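Local coordinates for iron-regulated outer membrane protein (PDB 4B7O) that transports iron across the outer membrane of Neisseria meningitidis in a TonB-dependent manner, probably taking it up as ferric siderophores, at residues D467-K472 with R509-Y514; V479-L484 with G531-R536; I562-A567 with A581-Y586. One frame throughout, in Å; residues are numbered along the deposited sequence.

The three contacts lie side by side along one part of the beta-barrel, on the same side of the chain's centre, in an iron-free form of the transporter. Interactions 1 and 2 have centres about 8 Å apart and sit on the neighbouring strands 458-472 and 478-493; a salt bridge, Arg-512 NH2 to Glu-535 OE1 at 2.8 Å, also ties them together. Interaction 3 follows about 11 Å (centre to centre) from interaction 2, joined to it by a short, probable hydrogen bond from Asn-583 ND2 to Lys-533 O at 2.6 Å. Interactions 1 and 3, about 13 Å apart between centres, meet by apolar packing, with Pro-511 CB 3.8 Å from Leu-566 CD2.

Interaction 1 of 3, residues D467-K472 with R509-Y514; sequences DRFKVK and RSPRLY
Pro-511 lays its ring edge over one face of the Phe-469 ring: its CD sits 3.8 Å from the centroid of the Phe-469 ring in a CH-pi contact, offset toward the rim near CZ. The proline runs roughly perpendicular to the phenyl side chain. A proline suits this place because its CD hydrogens, next to the ring nitrogen, are slightly polarised and face the pi cloud. At the root of the phenyl group, Ser-510 CB packs 3.6 Å from Phe-469 CB. Phe-469 CG is tucked over the main chain (chi1 82°), which swings the ring so that one face meets Ser-510 CA and Pro-511 CD. Further on, Val-471 CG1 meets Leu-513 CD2 at 4.3 Å, two branched aliphatic ends in looser touch.

These residues join strand 458-472 of the TonB-dependent receptor barrel to the loop that leaves strand 498-509 and folds against the inner side of the wall, where the plug is near. The loop's polar groups find partners beyond the contact: Ser-510 OG bonds to Asp-444 and Pro-511 O to Lys-442, both on strand 441-455. Arg-512 turns away from the strand, with one face of its guanidinium over Arg-509 CG; its NH2 pairs with Glu-535, and its NH1 makes a weak bond to Ser-510 O. Arg-509 reaches into the plug, forming a salt bridge with Asp-118, and both arginines donate to Asn-115 O.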
ATOM      1  N   ASP A 467      -6.292  -8.861 -20.173  1.00 46.24           N
ATOM      2  CA  ASP A 467      -6.441  -9.182 -18.755  1.00 48.75           C
ATOM      3  C   ASP A 467      -7.588 -10.151 -18.616  1.00 50.79           C
ATOM      4  O   ASP A 467      -8.705  -9.826 -19.040  1.00 53.71           O
ATOM      5  CB  ASP A 467      -6.787  -7.930 -17.939  1.00 59.51           C
ATOM      6  CG  ASP A 467      -5.544  -7.146 -17.465  1.00 69.94           C
ATOM      7  OD1 ASP A 467      -5.068  -6.248 -18.212  1.00 70.35           O
ATOM      8  OD2 ASP A 467      -5.077  -7.386 -16.315  1.00 71.47           O
ATOM      9  N   ARG A 468      -7.317 -11.345 -18.065  1.00 48.18           N
ATOM     10  CA  ARG A 468      -8.346 -12.382 -17.882  1.00 49.02           C
ATOM     11  C   ARG A 468      -8.464 -12.773 -16.401  1.00 46.36           C
ATOM     12  O   ARG A 468      -7.451 -13.113 -15.756  1.00 38.77           O
ATOM     13  CB  ARG A 468      -7.998 -13.618 -18.723  1.00 56.26           C
ATOM     14  CG  ARG A 468      -9.038 -14.725 -18.626  1.00 61.37           C
ATOM     15  CD  ARG A 468      -9.262 -15.483 -19.935  1.00 72.13           C
ATOM     16  NE  ARG A 468     -10.258 -16.557 -19.737  1.00 77.00           N
ATOM     17  CZ  ARG A 468     -11.581 -16.434 -19.889  1.00 77.07           C
ATOM     18  NH1 ARG A 468     -12.120 -15.281 -20.285  1.00 79.56           N
ATOM     19  NH2 ARG A 468     -12.378 -17.476 -19.649  1.00 75.31           N
ATOM     20  N   PHE A 469      -9.676 -12.745 -15.864  1.00 40.47           N
ATOM     21  CA  PHE A 469      -9.852 -13.334 -14.553  1.00 45.95           C
ATOM     22  C   PHE A 469     -10.783 -14.554 -14.441  1.00 48.15           C
ATOM     23  O   PHE A 469     -11.691 -14.742 -15.272  1.00 45.18           O
ATOM     24  CB  PHE A 469     -10.226 -12.268 -13.547  1.00 43.46           C
ATOM     25  CG  PHE A 469     -11.664 -11.904 -13.547  1.00 39.87           C
ATOM     26  CD1 PHE A 469     -12.585 -12.675 -12.817  1.00 43.28           C
ATOM     27  CD2 PHE A 469     -12.109 -10.766 -14.205  1.00 41.21           C
ATOM     28  CE1 PHE A 469     -13.927 -12.342 -12.759  1.00 38.00           C
ATOM     29  CE2 PHE A 469     -13.457 -10.406 -14.141  1.00 42.18           C
ATOM     30  CZ  PHE A 469     -14.362 -11.193 -13.431  1.00 45.02           C
ATOM     31  N   LYS A 470     -10.586 -15.357 -13.386  1.00 50.54           N
ATOM     32  CA  LYS A 470     -11.551 -16.457 -13.023  1.00 43.57           C
ATOM     33  C   LYS A 470     -11.779 -16.440 -11.526  1.00 40.92           C
ATOM     34  O   LYS A 470     -10.849 -16.567 -10.746  1.00 36.73           O
ATOM     35  CB  LYS A 470     -11.007 -17.831 -13.432  1.00 41.53           C
ATOM     36  CG  LYS A 470     -12.136 -18.852 -13.680  1.00 56.73           C
ATOM     37  CD  LYS A 470     -12.053 -20.236 -13.016  1.00 49.92           C
ATOM     38  CE  LYS A 470     -11.054 -21.172 -13.693  1.00 54.10           C
ATOM     39  NZ  LYS A 470      -9.689 -21.062 -13.046  1.00 62.74           N
ATOM     40  N   VAL A 471     -13.000 -16.250 -11.106  1.00 39.18           N
ATOM     41  CA  VAL A 471     -13.259 -16.172  -9.704  1.00 41.37           C
ATOM     42  C   VAL A 471     -14.122 -17.346  -9.236  1.00 47.31           C
ATOM     43  O   VAL A 471     -15.231 -17.562  -9.762  1.00 44.21           O
ATOM     44  CB  VAL A 471     -13.996 -14.868  -9.377  1.00 39.50           C
ATOM     45  CG1 VAL A 471     -14.756 -15.003  -8.106  1.00 38.80           C
ATOM     46  CG2 VAL A 471     -12.995 -13.732  -9.254  1.00 47.85           C
ATOM     47  N   LYS A 472     -13.633 -18.076  -8.226  1.00 46.21           N
ATOM     48  CA  LYS A 472     -14.395 -19.179  -7.656  1.00 46.12           C
ATOM     49  C   LYS A 472     -14.778 -18.824  -6.244  1.00 45.57           C
ATOM     50  O   LYS A 472     -13.938 -18.819  -5.346  1.00 41.62           O
ATOM     51  CB  LYS A 472     -13.581 -20.471  -7.744  1.00 52.06           C
ATOM     52  CG  LYS A 472     -14.390 -21.766  -7.606  1.00 56.45           C
ATOM     53  CD  LYS A 472     -13.958 -22.564  -6.375  1.00 68.09           C
ATOM     54  CE  LYS A 472     -14.839 -22.171  -5.187  1.00 73.34           C
ATOM     55  NZ  LYS A 472     -14.387 -22.624  -3.840  1.00 61.91           N
ATOM     56  N   ARG A 509      -9.378  -4.175 -13.146  1.00 36.37           N
ATOM     57  CA  ARG A 509      -9.165  -4.903 -11.918  1.00 38.95           C
ATOM     58  C   ARG A 509     -10.336  -5.860 -11.694  1.00 39.53           C
ATOM     59  O   ARG A 509     -11.485  -5.439 -11.718  1.00 35.81           O
ATOM     60  CB  ARG A 509      -9.117  -3.919 -10.793  1.00 36.25           C
ATOM     61  CG  ARG A 509      -8.292  -4.367  -9.613  1.00 40.92           C
ATOM     62  CD  ARG A 509      -7.964  -3.133  -8.797  1.00 40.67           C
ATOM     63  NE  ARG A 509      -7.611  -3.449  -7.436  1.00 40.01           N
ATOM     64  CZ  ARG A 509      -6.391  -3.732  -7.058  1.00 39.29           C
ATOM     65  NH1 ARG A 509      -5.412  -3.704  -7.941  1.00 37.75           N
ATOM     66  NH2 ARG A 509      -6.149  -4.007  -5.785  1.00 41.46           N
ATOM     67  N   SER A 510     -10.017  -7.142 -11.511  1.00 40.90           N
ATOM     68  CA  SER A 510     -10.986  -8.203 -11.155  1.00 39.10           C
ATOM     69  C   SER A 510     -11.579  -8.059  -9.788  1.00 36.84           C
ATOM     70  O   SER A 510     -10.939  -7.542  -8.882  1.00 39.47           O
ATOM     71  CB  SER A 510     -10.267  -9.558 -11.172  1.00 52.20           C
ATOM     72  OG  SER A 510      -9.074  -9.546 -10.389  1.00 45.32           O
ATOM     73  N   PRO A 511     -12.823  -8.521  -9.610  1.00 41.41           N
ATOM     74  CA  PRO A 511     -13.538  -8.364  -8.328  1.00 37.69           C
ATOM     75  C   PRO A 511     -12.691  -8.937  -7.228  1.00 38.61           C
ATOM     76  O   PRO A 511     -12.032  -9.947  -7.453  1.00 37.67           O
ATOM     77  CB  PRO A 511     -14.749  -9.269  -8.491  1.00 38.05           C
ATOM     78  CG  PRO A 511     -14.840  -9.621  -9.940  1.00 34.78           C
ATOM     79  CD  PRO A 511     -13.707  -9.017 -10.675  1.00 38.80           C
ATOM     80  N   ARG A 512     -12.659  -8.298  -6.072  1.00 41.17           N
ATOM     81  CA  ARG A 512     -11.944  -8.888  -4.932  1.00 44.82           C
ATOM     82  C   ARG A 512     -12.788  -9.955  -4.259  1.00 43.24           C
ATOM     83  O   ARG A 512     -14.003  -9.812  -4.148  1.00 45.40           O
ATOM     84  CB  ARG A 512     -11.558  -7.849  -3.902  1.00 43.06           C
ATOM     85  CG  ARG A 512     -11.300  -6.470  -4.483  1.00 51.90           C
ATOM     86  CD  ARG A 512     -10.193  -6.360  -5.535  1.00 49.08           C
ATOM     87  NE  ARG A 512     -10.110  -4.921  -5.890  1.00 51.76           N
ATOM     88  CZ  ARG A 512     -10.911  -4.273  -6.752  1.00 56.41           C
ATOM     89  NH1 ARG A 512     -11.838  -4.906  -7.486  1.00 55.15           N
ATOM     90  NH2 ARG A 512     -10.757  -2.967  -6.918  1.00 56.56           N
ATOM     91  N   LEU A 513     -12.149 -11.034  -3.831  1.00 41.77           N
ATOM     92  CA  LEU A 513     -12.822 -12.024  -2.965  1.00 40.90           C
ATOM     93  C   LEU A 513     -13.271 -11.350  -1.677  1.00 40.78           C
ATOM     94  O   LEU A 513     -12.653 -10.411  -1.206  1.00 42.40           O
ATOM     95  CB  LEU A 513     -11.877 -13.173  -2.657  1.00 34.37           C
ATOM     96  CG  LEU A 513     -11.219 -13.837  -3.877  1.00 36.12           C
ATOM     97  CD1 LEU A 513      -9.962 -14.614  -3.531  1.00 33.05           C
ATOM     98  CD2 LEU A 513     -12.183 -14.744  -4.640  1.00 41.47           C
ATOM     99  N   TYR A 514     -14.383 -11.799  -1.132  1.00 38.42           N
ATOM    100  CA  TYR A 514     -14.945 -11.241   0.135  1.00 42.03           C
ATOM    101  C   TYR A 514     -13.968 -11.403   1.320  1.00 36.52           C
ATOM    102  O   TYR A 514     -12.974 -12.147   1.221  1.00 37.25           O
ATOM    103  CB  TYR A 514     -16.291 -11.949   0.415  1.00 42.08           C
ATOM    104  CG  TYR A 514     -17.244 -11.304   1.398  1.00 48.24           C
ATOM    105  CD1 TYR A 514     -17.895 -10.088   1.109  1.00 43.40           C
ATOM    106  CD2 TYR A 514     -17.550 -11.952   2.619  1.00 43.70           C
ATOM    107  CE1 TYR A 514     -18.801  -9.520   2.021  1.00 39.61           C
ATOM    108  CE2 TYR A 514     -18.429 -11.383   3.520  1.00 39.27           C
ATOM    109  CZ  TYR A 514     -19.051 -10.196   3.237  1.00 42.08           C
ATOM    110  OH  TYR A 514     -19.926  -9.703   4.195  1.00 43.87           O
TER

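Interaction 2 of 3, residues V479-L484 with G531-R536; sequences VSSSNL and GTKAER
The Asn-483 amide and the Arg-536 side chain run antiparallel, their flat ends inclined by 24°. The amide does not bond to the guanidinium; its ND2 rests 3.4 Å from the aliphatic Arg-536 CD, while Asn-483 OD1 lies 4.0 Å from Ala-534 CB, a methyl that meets the oxygen end of the amide obliquely. Arg-536 CG is anti to the backbone N (chi1 -162°) and the chain, bent at chi2, carries the guanidinium past the amide. Its NH2 reaches Leu-484 O at 2.9 Å, almost in line with the carbonyl bond, though this oxygen stands somewhat out of the guanidinium plane and the N-H is not quite straight.

In the barrel, strand 498-509 separates 478-493 from 535-547; beyond its end, loop residues 531-534, leading into strand 535-547, come up against strand 478-493. There Ser-481 OG packs alongside Lys-533 CD at 3.8 Å. The lysine bends back, bringing NZ to Gly-531 O at 2.8 Å. Gly-531 has a positive phi (52°), which glycine tolerates readily. Val-479 CG1 lies 4.0 Å from Thr-532 O. Two bonds, to Leu-484 O and Asn-485 OD1, fix the arginine's rotation and give the contact direction; the partly exposed remainder rests on weaker packing.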
ATOM      1  N   VAL A 479     -16.961 -17.729 -12.421  1.00 52.25           N
ATOM      2  CA  VAL A 479     -17.334 -16.658 -13.349  1.00 45.79           C
ATOM      3  C   VAL A 479     -16.056 -16.037 -13.792  1.00 45.32           C
ATOM      4  O   VAL A 479     -15.207 -15.729 -12.941  1.00 44.36           O
ATOM      5  CB  VAL A 479     -18.108 -15.529 -12.693  1.00 48.17           C
ATOM      6  CG1 VAL A 479     -18.206 -14.365 -13.675  1.00 42.11           C
ATOM      7  CG2 VAL A 479     -19.481 -16.014 -12.237  1.00 41.11           C
ATOM      8  N   SER A 480     -15.932 -15.894 -15.111  1.00 42.18           N
ATOM      9  CA  SER A 480     -14.804 -15.274 -15.793  1.00 44.77           C
ATOM     10  C   SER A 480     -15.145 -14.002 -16.594  1.00 46.33           C
ATOM     11  O   SER A 480     -16.316 -13.616 -16.769  1.00 40.62           O
ATOM     12  CB  SER A 480     -14.123 -16.250 -16.735  1.00 46.03           C
ATOM     13  OG  SER A 480     -13.603 -17.367 -16.038  1.00 51.61           O
ATOM     14  N   SER A 481     -14.092 -13.352 -17.076  1.00 50.49           N
ATOM     15  CA  SER A 481     -14.235 -12.232 -18.006  1.00 49.29           C
ATOM     16  C   SER A 481     -12.863 -11.981 -18.491  1.00 50.18           C
ATOM     17  O   SER A 481     -11.898 -12.543 -17.945  1.00 52.30           O
ATOM     18  CB  SER A 481     -14.760 -10.978 -17.324  1.00 48.68           C
ATOM     19  OG  SER A 481     -15.677 -10.299 -18.170  1.00 51.75           O
ATOM     20  N   SER A 482     -12.766 -11.188 -19.544  1.00 47.90           N
ATOM     21  CA  SER A 482     -11.475 -10.715 -19.988  1.00 48.75           C
ATOM     22  C   SER A 482     -11.731  -9.354 -20.573  1.00 49.76           C
ATOM     23  O   SER A 482     -12.884  -9.010 -20.846  1.00 46.89           O
ATOM     24  CB  SER A 482     -10.855 -11.673 -20.993  1.00 53.21           C
ATOM     25  OG  SER A 482     -11.769 -11.941 -22.024  1.00 59.65           O
ATOM     26  N   ASN A 483     -10.677  -8.557 -20.701  1.00 48.16           N
ATOM     27  CA  ASN A 483     -10.790  -7.229 -21.285  1.00 44.49           C
ATOM     28  C   ASN A 483      -9.492  -6.962 -22.058  1.00 47.53           C
ATOM     29  O   ASN A 483      -8.432  -7.517 -21.732  1.00 46.12           O
ATOM     30  CB  ASN A 483     -10.960  -6.125 -20.231  1.00 41.73           C
ATOM     31  CG  ASN A 483     -12.136  -6.313 -19.294  1.00 49.47           C
ATOM     32  OD1 ASN A 483     -12.251  -7.320 -18.602  1.00 55.40           O
ATOM     33  ND2 ASN A 483     -12.995  -5.292 -19.210  1.00 45.74           N
ATOM     34  N   LEU A 484      -9.571  -6.100 -23.077  1.00 51.78           N
ATOM     35  CA  LEU A 484      -8.363  -5.552 -23.751  1.00 45.86           C
ATOM     36  C   LEU A 484      -8.121  -4.138 -23.227  1.00 40.02           C
ATOM     37  O   LEU A 484      -9.035  -3.311 -23.213  1.00 39.93           O
ATOM     38  CB  LEU A 484      -8.583  -5.499 -25.279  1.00 48.94           C
ATOM     39  CG  LEU A 484      -8.060  -6.658 -26.142  1.00 54.07           C
ATOM     40  CD1 LEU A 484      -6.551  -6.858 -26.086  1.00 52.17           C
ATOM     41  CD2 LEU A 484      -8.748  -7.966 -25.785  1.00 59.47           C
ATOM     42  N   GLY A 531     -22.018 -13.215 -15.348  1.00 61.50           N
ATOM     43  CA  GLY A 531     -21.361 -12.227 -16.220  1.00 59.06           C
ATOM     44  C   GLY A 531     -20.844 -10.936 -15.575  1.00 60.89           C
ATOM     45  O   GLY A 531     -20.610  -9.967 -16.289  1.00 58.98           O
ATOM     46  N   THR A 532     -20.669 -10.893 -14.247  1.00 56.13           N
ATOM     47  CA  THR A 532     -20.123  -9.690 -13.632  1.00 55.37           C
ATOM     48  C   THR A 532     -18.664  -9.503 -14.065  1.00 51.79           C
ATOM     49  O   THR A 532     -17.875 -10.436 -14.020  1.00 53.01           O
ATOM     50  CB  THR A 532     -20.252  -9.588 -12.087  1.00 59.45           C
ATOM     51  OG1 THR A 532     -19.011  -9.924 -11.454  1.00 61.48           O
ATOM     52  CG2 THR A 532     -21.358 -10.404 -11.545  1.00 48.09           C
ATOM     53  N   LYS A 533     -18.339  -8.287 -14.494  1.00 46.95           N
ATOM     54  CA  LYS A 533     -17.067  -7.966 -15.155  1.00 46.28           C
ATOM     55  C   LYS A 533     -16.076  -7.318 -14.173  1.00 41.44           C
ATOM     56  O   LYS A 533     -16.466  -6.878 -13.064  1.00 39.62           O
ATOM     57  CB  LYS A 533     -17.305  -6.943 -16.290  1.00 56.95           C
ATOM     58  CG  LYS A 533     -18.622  -7.055 -17.083  1.00 52.77           C
ATOM     59  CD  LYS A 533     -18.368  -7.588 -18.488  1.00 51.47           C
ATOM     60  CE  LYS A 533     -19.361  -8.693 -18.850  1.00 65.06           C
ATOM     61  NZ  LYS A 533     -20.800  -8.324 -18.605  1.00 60.20           N
ATOM     62  N   ALA A 534     -14.830  -7.222 -14.630  1.00 37.32           N
ATOM     63  CA  ALA A 534     -13.774  -6.365 -14.024  1.00 39.04           C
ATOM     64  C   ALA A 534     -14.069  -4.875 -14.089  1.00 40.99           C
ATOM     65  O   ALA A 534     -14.658  -4.397 -15.042  1.00 50.62           O
ATOM     66  CB  ALA A 534     -12.417  -6.630 -14.648  1.00 30.23           C
ATOM     67  N   GLU A 535     -13.668  -4.159 -13.042  1.00 44.47           N
ATOM     68  CA  GLU A 535     -13.702  -2.708 -12.967  1.00 39.37           C
ATOM     69  C   GLU A 535     -12.767  -2.182 -14.010  1.00 36.75           C
ATOM     70  O   GLU A 535     -11.605  -2.621 -14.084  1.00 40.29           O
ATOM     71  CB  GLU A 535     -13.171  -2.263 -11.621  1.00 36.57           C
ATOM     72  CG  GLU A 535     -14.223  -2.223 -10.546  1.00 41.63           C
ATOM     73  CD  GLU A 535     -13.636  -1.964  -9.160  1.00 45.98           C
ATOM     74  OE1 GLU A 535     -12.375  -2.052  -9.018  1.00 45.94           O
ATOM     75  OE2 GLU A 535     -14.426  -1.638  -8.231  1.00 43.39           O
ATOM     76  N   ARG A 536     -13.226  -1.207 -14.772  1.00 34.41           N
ATOM     77  CA  ARG A 536     -12.396  -0.700 -15.908  1.00 40.21           C
ATOM     78  C   ARG A 536     -12.083   0.787 -15.791  1.00 38.37           C
ATOM     79  O   ARG A 536     -12.980   1.632 -15.726  1.00 38.50           O
ATOM     80  CB  ARG A 536     -13.012  -1.063 -17.269  1.00 35.36           C
ATOM     81  CG  ARG A 536     -12.012  -0.954 -18.403  1.00 43.62           C
ATOM     82  CD  ARG A 536     -12.309  -1.937 -19.490  1.00 44.71           C
ATOM     83  NE  ARG A 536     -11.373  -1.833 -20.614  1.00 44.85           N
ATOM     84  CZ  ARG A 536     -11.576  -1.033 -21.660  1.00 41.21           C
ATOM     85  NH1 ARG A 536     -12.672  -0.251 -21.696  1.00 35.09           N
ATOM     86  NH2 ARG A 536     -10.682  -1.019 -22.657  1.00 38.44           N
TER

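Interaction 3 of 3, residues I562-A567 with A581-Y586; sequences IKDALA and AVNAGY
The Asn-583 amide is sandwiched at its ND2 end: Asp-564 CB leans over one face, 3.6 Å from Asn-583 ND2, and Leu-566 CG over the opposite face, also 3.6 Å from Asn-583 ND2. Near the amide plane, two main-chain carbonyls, Asp-564 O and Lys-533 O, each take one N-H. The bond to Asp-564 O is 3.1 Å from Asn-583 ND2 (156° at the hydrogen) and comes from above the carbonyl plane; the Asp-564 carboxylate is inclined by 44° to the amide. Leu-566 runs beside Asn-583, and its branched end also rests on Val-582 O. Tyr-586 meets the other strand through its root: Ile-562 O comes within 3.0 Å of Tyr-586 CB, oblique to the ring, which stacks with Tyr-617.

Between these side chains strand 581-586 carries a classic beta bulge, spending two residues, Ala-584 and Gly-585, opposite the single Ala-565. Ala-584 N donates to Ala-565 O at 2.8 Å, nearly straight, and Ala-565 N donates to Gly-585 O at 2.8 Å. Gly-585 suits the bulge because its phi (164°) is readily reached without a side chain, and the small Ala-565 keeps its CB 3.6 Å from Gly-585 O. The bulge accompanies a corner at Asp-564 in strand 551-567, where it meets strand 578-600 of the barrel.

Leu-566 N donates to the carboxylate of Glu-535, at the start of strand 535-547. The neutral amide, by contrast, joins two main-chain carbonyls, tying the turned strand to the adjoining loop without a charge.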
ATOM      1  N   ILE A 562     -13.884   5.184 -13.601  1.00 35.97           N
ATOM      2  CA  ILE A 562     -13.898   3.727 -13.427  1.00 36.42           C
ATOM      3  C   ILE A 562     -15.315   3.236 -13.642  1.00 36.64           C
ATOM      4  O   ILE A 562     -16.271   3.634 -12.933  1.00 40.82           O
ATOM      5  CB  ILE A 562     -13.305   3.288 -12.093  1.00 34.60           C
ATOM      6  CG1 ILE A 562     -11.878   3.796 -12.000  1.00 38.54           C
ATOM      7  CG2 ILE A 562     -13.138   1.781 -12.057  1.00 34.49           C
ATOM      8  CD1 ILE A 562     -11.293   3.772 -10.589  1.00 39.70           C
ATOM      9  N   LYS A 563     -15.460   2.426 -14.669  1.00 35.75           N
ATOM     10  CA  LYS A 563     -16.755   1.794 -14.968  1.00 41.30           C
ATOM     11  C   LYS A 563     -16.846   0.408 -14.318  1.00 42.21           C
ATOM     12  O   LYS A 563     -15.831  -0.299 -14.134  1.00 40.02           O
ATOM     13  CB  LYS A 563     -16.970   1.645 -16.480  1.00 40.82           C
ATOM     14  CG  LYS A 563     -16.824   2.942 -17.252  1.00 46.72           C
ATOM     15  CD  LYS A 563     -18.036   3.202 -18.151  1.00 51.88           C
ATOM     16  CE  LYS A 563     -17.794   4.397 -19.069  1.00 48.75           C
ATOM     17  NZ  LYS A 563     -16.761   4.056 -20.114  1.00 49.85           N
ATOM     18  N   ASP A 564     -18.075   0.033 -13.999  1.00 42.14           N
ATOM     19  CA  ASP A 564     -18.370  -1.232 -13.389  1.00 45.02           C
ATOM     20  C   ASP A 564     -17.720  -1.436 -12.018  1.00 42.75           C
ATOM     21  O   ASP A 564     -17.194  -2.490 -11.742  1.00 42.81           O
ATOM     22  CB  ASP A 564     -17.966  -2.341 -14.340  1.00 47.35           C
ATOM     23  CG  ASP A 564     -18.893  -2.445 -15.555  1.00 51.09           C
ATOM     24  OD1 ASP A 564     -20.087  -2.013 -15.464  1.00 47.44           O
ATOM     25  OD2 ASP A 564     -18.399  -2.981 -16.589  1.00 47.23           O
ATOM     26  N   ALA A 565     -17.745  -0.419 -11.174  1.00 42.24           N
ATOM     27  CA  ALA A 565     -17.182  -0.550  -9.821  1.00 42.37           C
ATOM     28  C   ALA A 565     -17.940  -1.610  -9.051  1.00 43.31           C
ATOM     29  O   ALA A 565     -19.165  -1.723  -9.193  1.00 46.78           O
ATOM     30  CB  ALA A 565     -17.293   0.774  -9.098  1.00 31.38           C
ATOM     31  N   LEU A 566     -17.235  -2.363  -8.215  1.00 43.93           N
ATOM     32  CA  LEU A 566     -17.896  -3.322  -7.307  1.00 44.41           C
ATOM     33  C   LEU A 566     -17.700  -2.958  -5.860  1.00 49.23           C
ATOM     34  O   LEU A 566     -16.594  -2.603  -5.409  1.00 46.31           O
ATOM     35  CB  LEU A 566     -17.412  -4.749  -7.510  1.00 44.12           C
ATOM     36  CG  LEU A 566     -17.241  -5.273  -8.926  1.00 46.80           C
ATOM     37  CD1 LEU A 566     -15.807  -5.098  -9.315  1.00 42.68           C
ATOM     38  CD2 LEU A 566     -17.542  -6.743  -8.944  1.00 47.34           C
ATOM     39  N   ALA A 567     -18.771  -3.076  -5.105  1.00 49.56           N
ATOM     40  CA  ALA A 567     -18.623  -2.870  -3.694  1.00 54.61           C
ATOM     41  C   ALA A 567     -19.312  -4.002  -2.886  1.00 54.85           C
ATOM     42  O   ALA A 567     -18.708  -5.029  -2.624  1.00 51.28           O
ATOM     43  CB  ALA A 567     -19.150  -1.499  -3.331  1.00 53.25           C
ATOM     44  N   ALA A 581     -21.559 -10.865  -5.670  1.00 54.46           N
ATOM     45  CA  ALA A 581     -20.777  -9.729  -6.175  1.00 56.02           C
ATOM     46  C   ALA A 581     -21.414  -9.258  -7.480  1.00 53.83           C
ATOM     47  O   ALA A 581     -21.780 -10.068  -8.307  1.00 56.02           O
ATOM     48  CB  ALA A 581     -19.322 -10.121  -6.396  1.00 47.29           C
ATOM     49  N   VAL A 582     -21.581  -7.953  -7.625  1.00 55.30           N
ATOM     50  CA  VAL A 582     -22.126  -7.338  -8.831  1.00 51.68           C
ATOM     51  C   VAL A 582     -21.388  -6.067  -9.142  1.00 50.33           C
ATOM     52  O   VAL A 582     -20.860  -5.419  -8.237  1.00 54.00           O
ATOM     53  CB  VAL A 582     -23.590  -6.872  -8.657  1.00 56.90           C
ATOM     54  CG1 VAL A 582     -24.522  -8.008  -8.978  1.00 60.73           C
ATOM     55  CG2 VAL A 582     -23.861  -6.261  -7.283  1.00 45.48           C
ATOM     56  N   ASN A 583     -21.360  -5.707 -10.418  1.00 47.07           N
ATOM     57  CA  ASN A 583     -20.950  -4.362 -10.809  1.00 43.81           C
ATOM     58  C   ASN A 583     -22.076  -3.405 -10.445  1.00 42.27           C
ATOM     59  O   ASN A 583     -23.178  -3.600 -10.860  1.00 46.89           O
ATOM     60  CB  ASN A 583     -20.647  -4.367 -12.295  1.00 41.53           C
ATOM     61  CG  ASN A 583     -19.686  -5.473 -12.668  1.00 44.08           C
ATOM     62  OD1 ASN A 583     -20.091  -6.500 -13.216  1.00 50.21           O
ATOM     63  ND2 ASN A 583     -18.422  -5.316 -12.305  1.00 42.03           N
ATOM     64  N   ALA A 584     -21.831  -2.392  -9.641  1.00 44.53           N
ATOM     65  CA  ALA A 584     -22.951  -1.623  -9.104  1.00 45.06           C
ATOM     66  C   ALA A 584     -22.908  -0.104  -9.328  1.00 42.77           C
ATOM     67  O   ALA A 584     -23.755   0.648  -8.774  1.00 38.14           O
ATOM     68  CB  ALA A 584     -23.123  -1.932  -7.610  1.00 49.06           C
ATOM     69  N   GLY A 585     -21.943   0.333 -10.136  1.00 41.14           N
ATOM     70  CA  GLY A 585     -21.875   1.763 -10.554  1.00 40.84           C
ATOM     71  C   GLY A 585     -20.547   2.173 -11.153  1.00 35.16           C
ATOM     72  O   GLY A 585     -19.786   1.359 -11.691  1.00 34.80           O
ATOM     73  N   TYR A 586     -20.251   3.447 -11.096  1.00 37.38           N
ATOM     74  CA  TYR A 586     -18.953   3.890 -11.654  1.00 38.53           C
ATOM     75  C   TYR A 586     -18.215   4.924 -10.741  1.00 36.22           C
ATOM     76  O   TYR A 586     -18.811   5.569  -9.906  1.00 42.95           O
ATOM     77  CB  TYR A 586     -19.160   4.390 -13.095  1.00 36.24           C
ATOM     78  CG  TYR A 586     -20.116   5.534 -13.177  1.00 34.56           C
ATOM     79  CD1 TYR A 586     -19.664   6.817 -13.021  1.00 38.65           C
ATOM     80  CD2 TYR A 586     -21.480   5.342 -13.417  1.00 39.45           C
ATOM     81  CE1 TYR A 586     -20.521   7.916 -13.066  1.00 37.76           C
ATOM     82  CE2 TYR A 586     -22.354   6.425 -13.455  1.00 36.76           C
ATOM     83  CZ  TYR A 586     -21.839   7.711 -13.275  1.00 40.27           C
ATOM     84  OH  TYR A 586     -22.612   8.820 -13.299  1.00 43.20           O
TER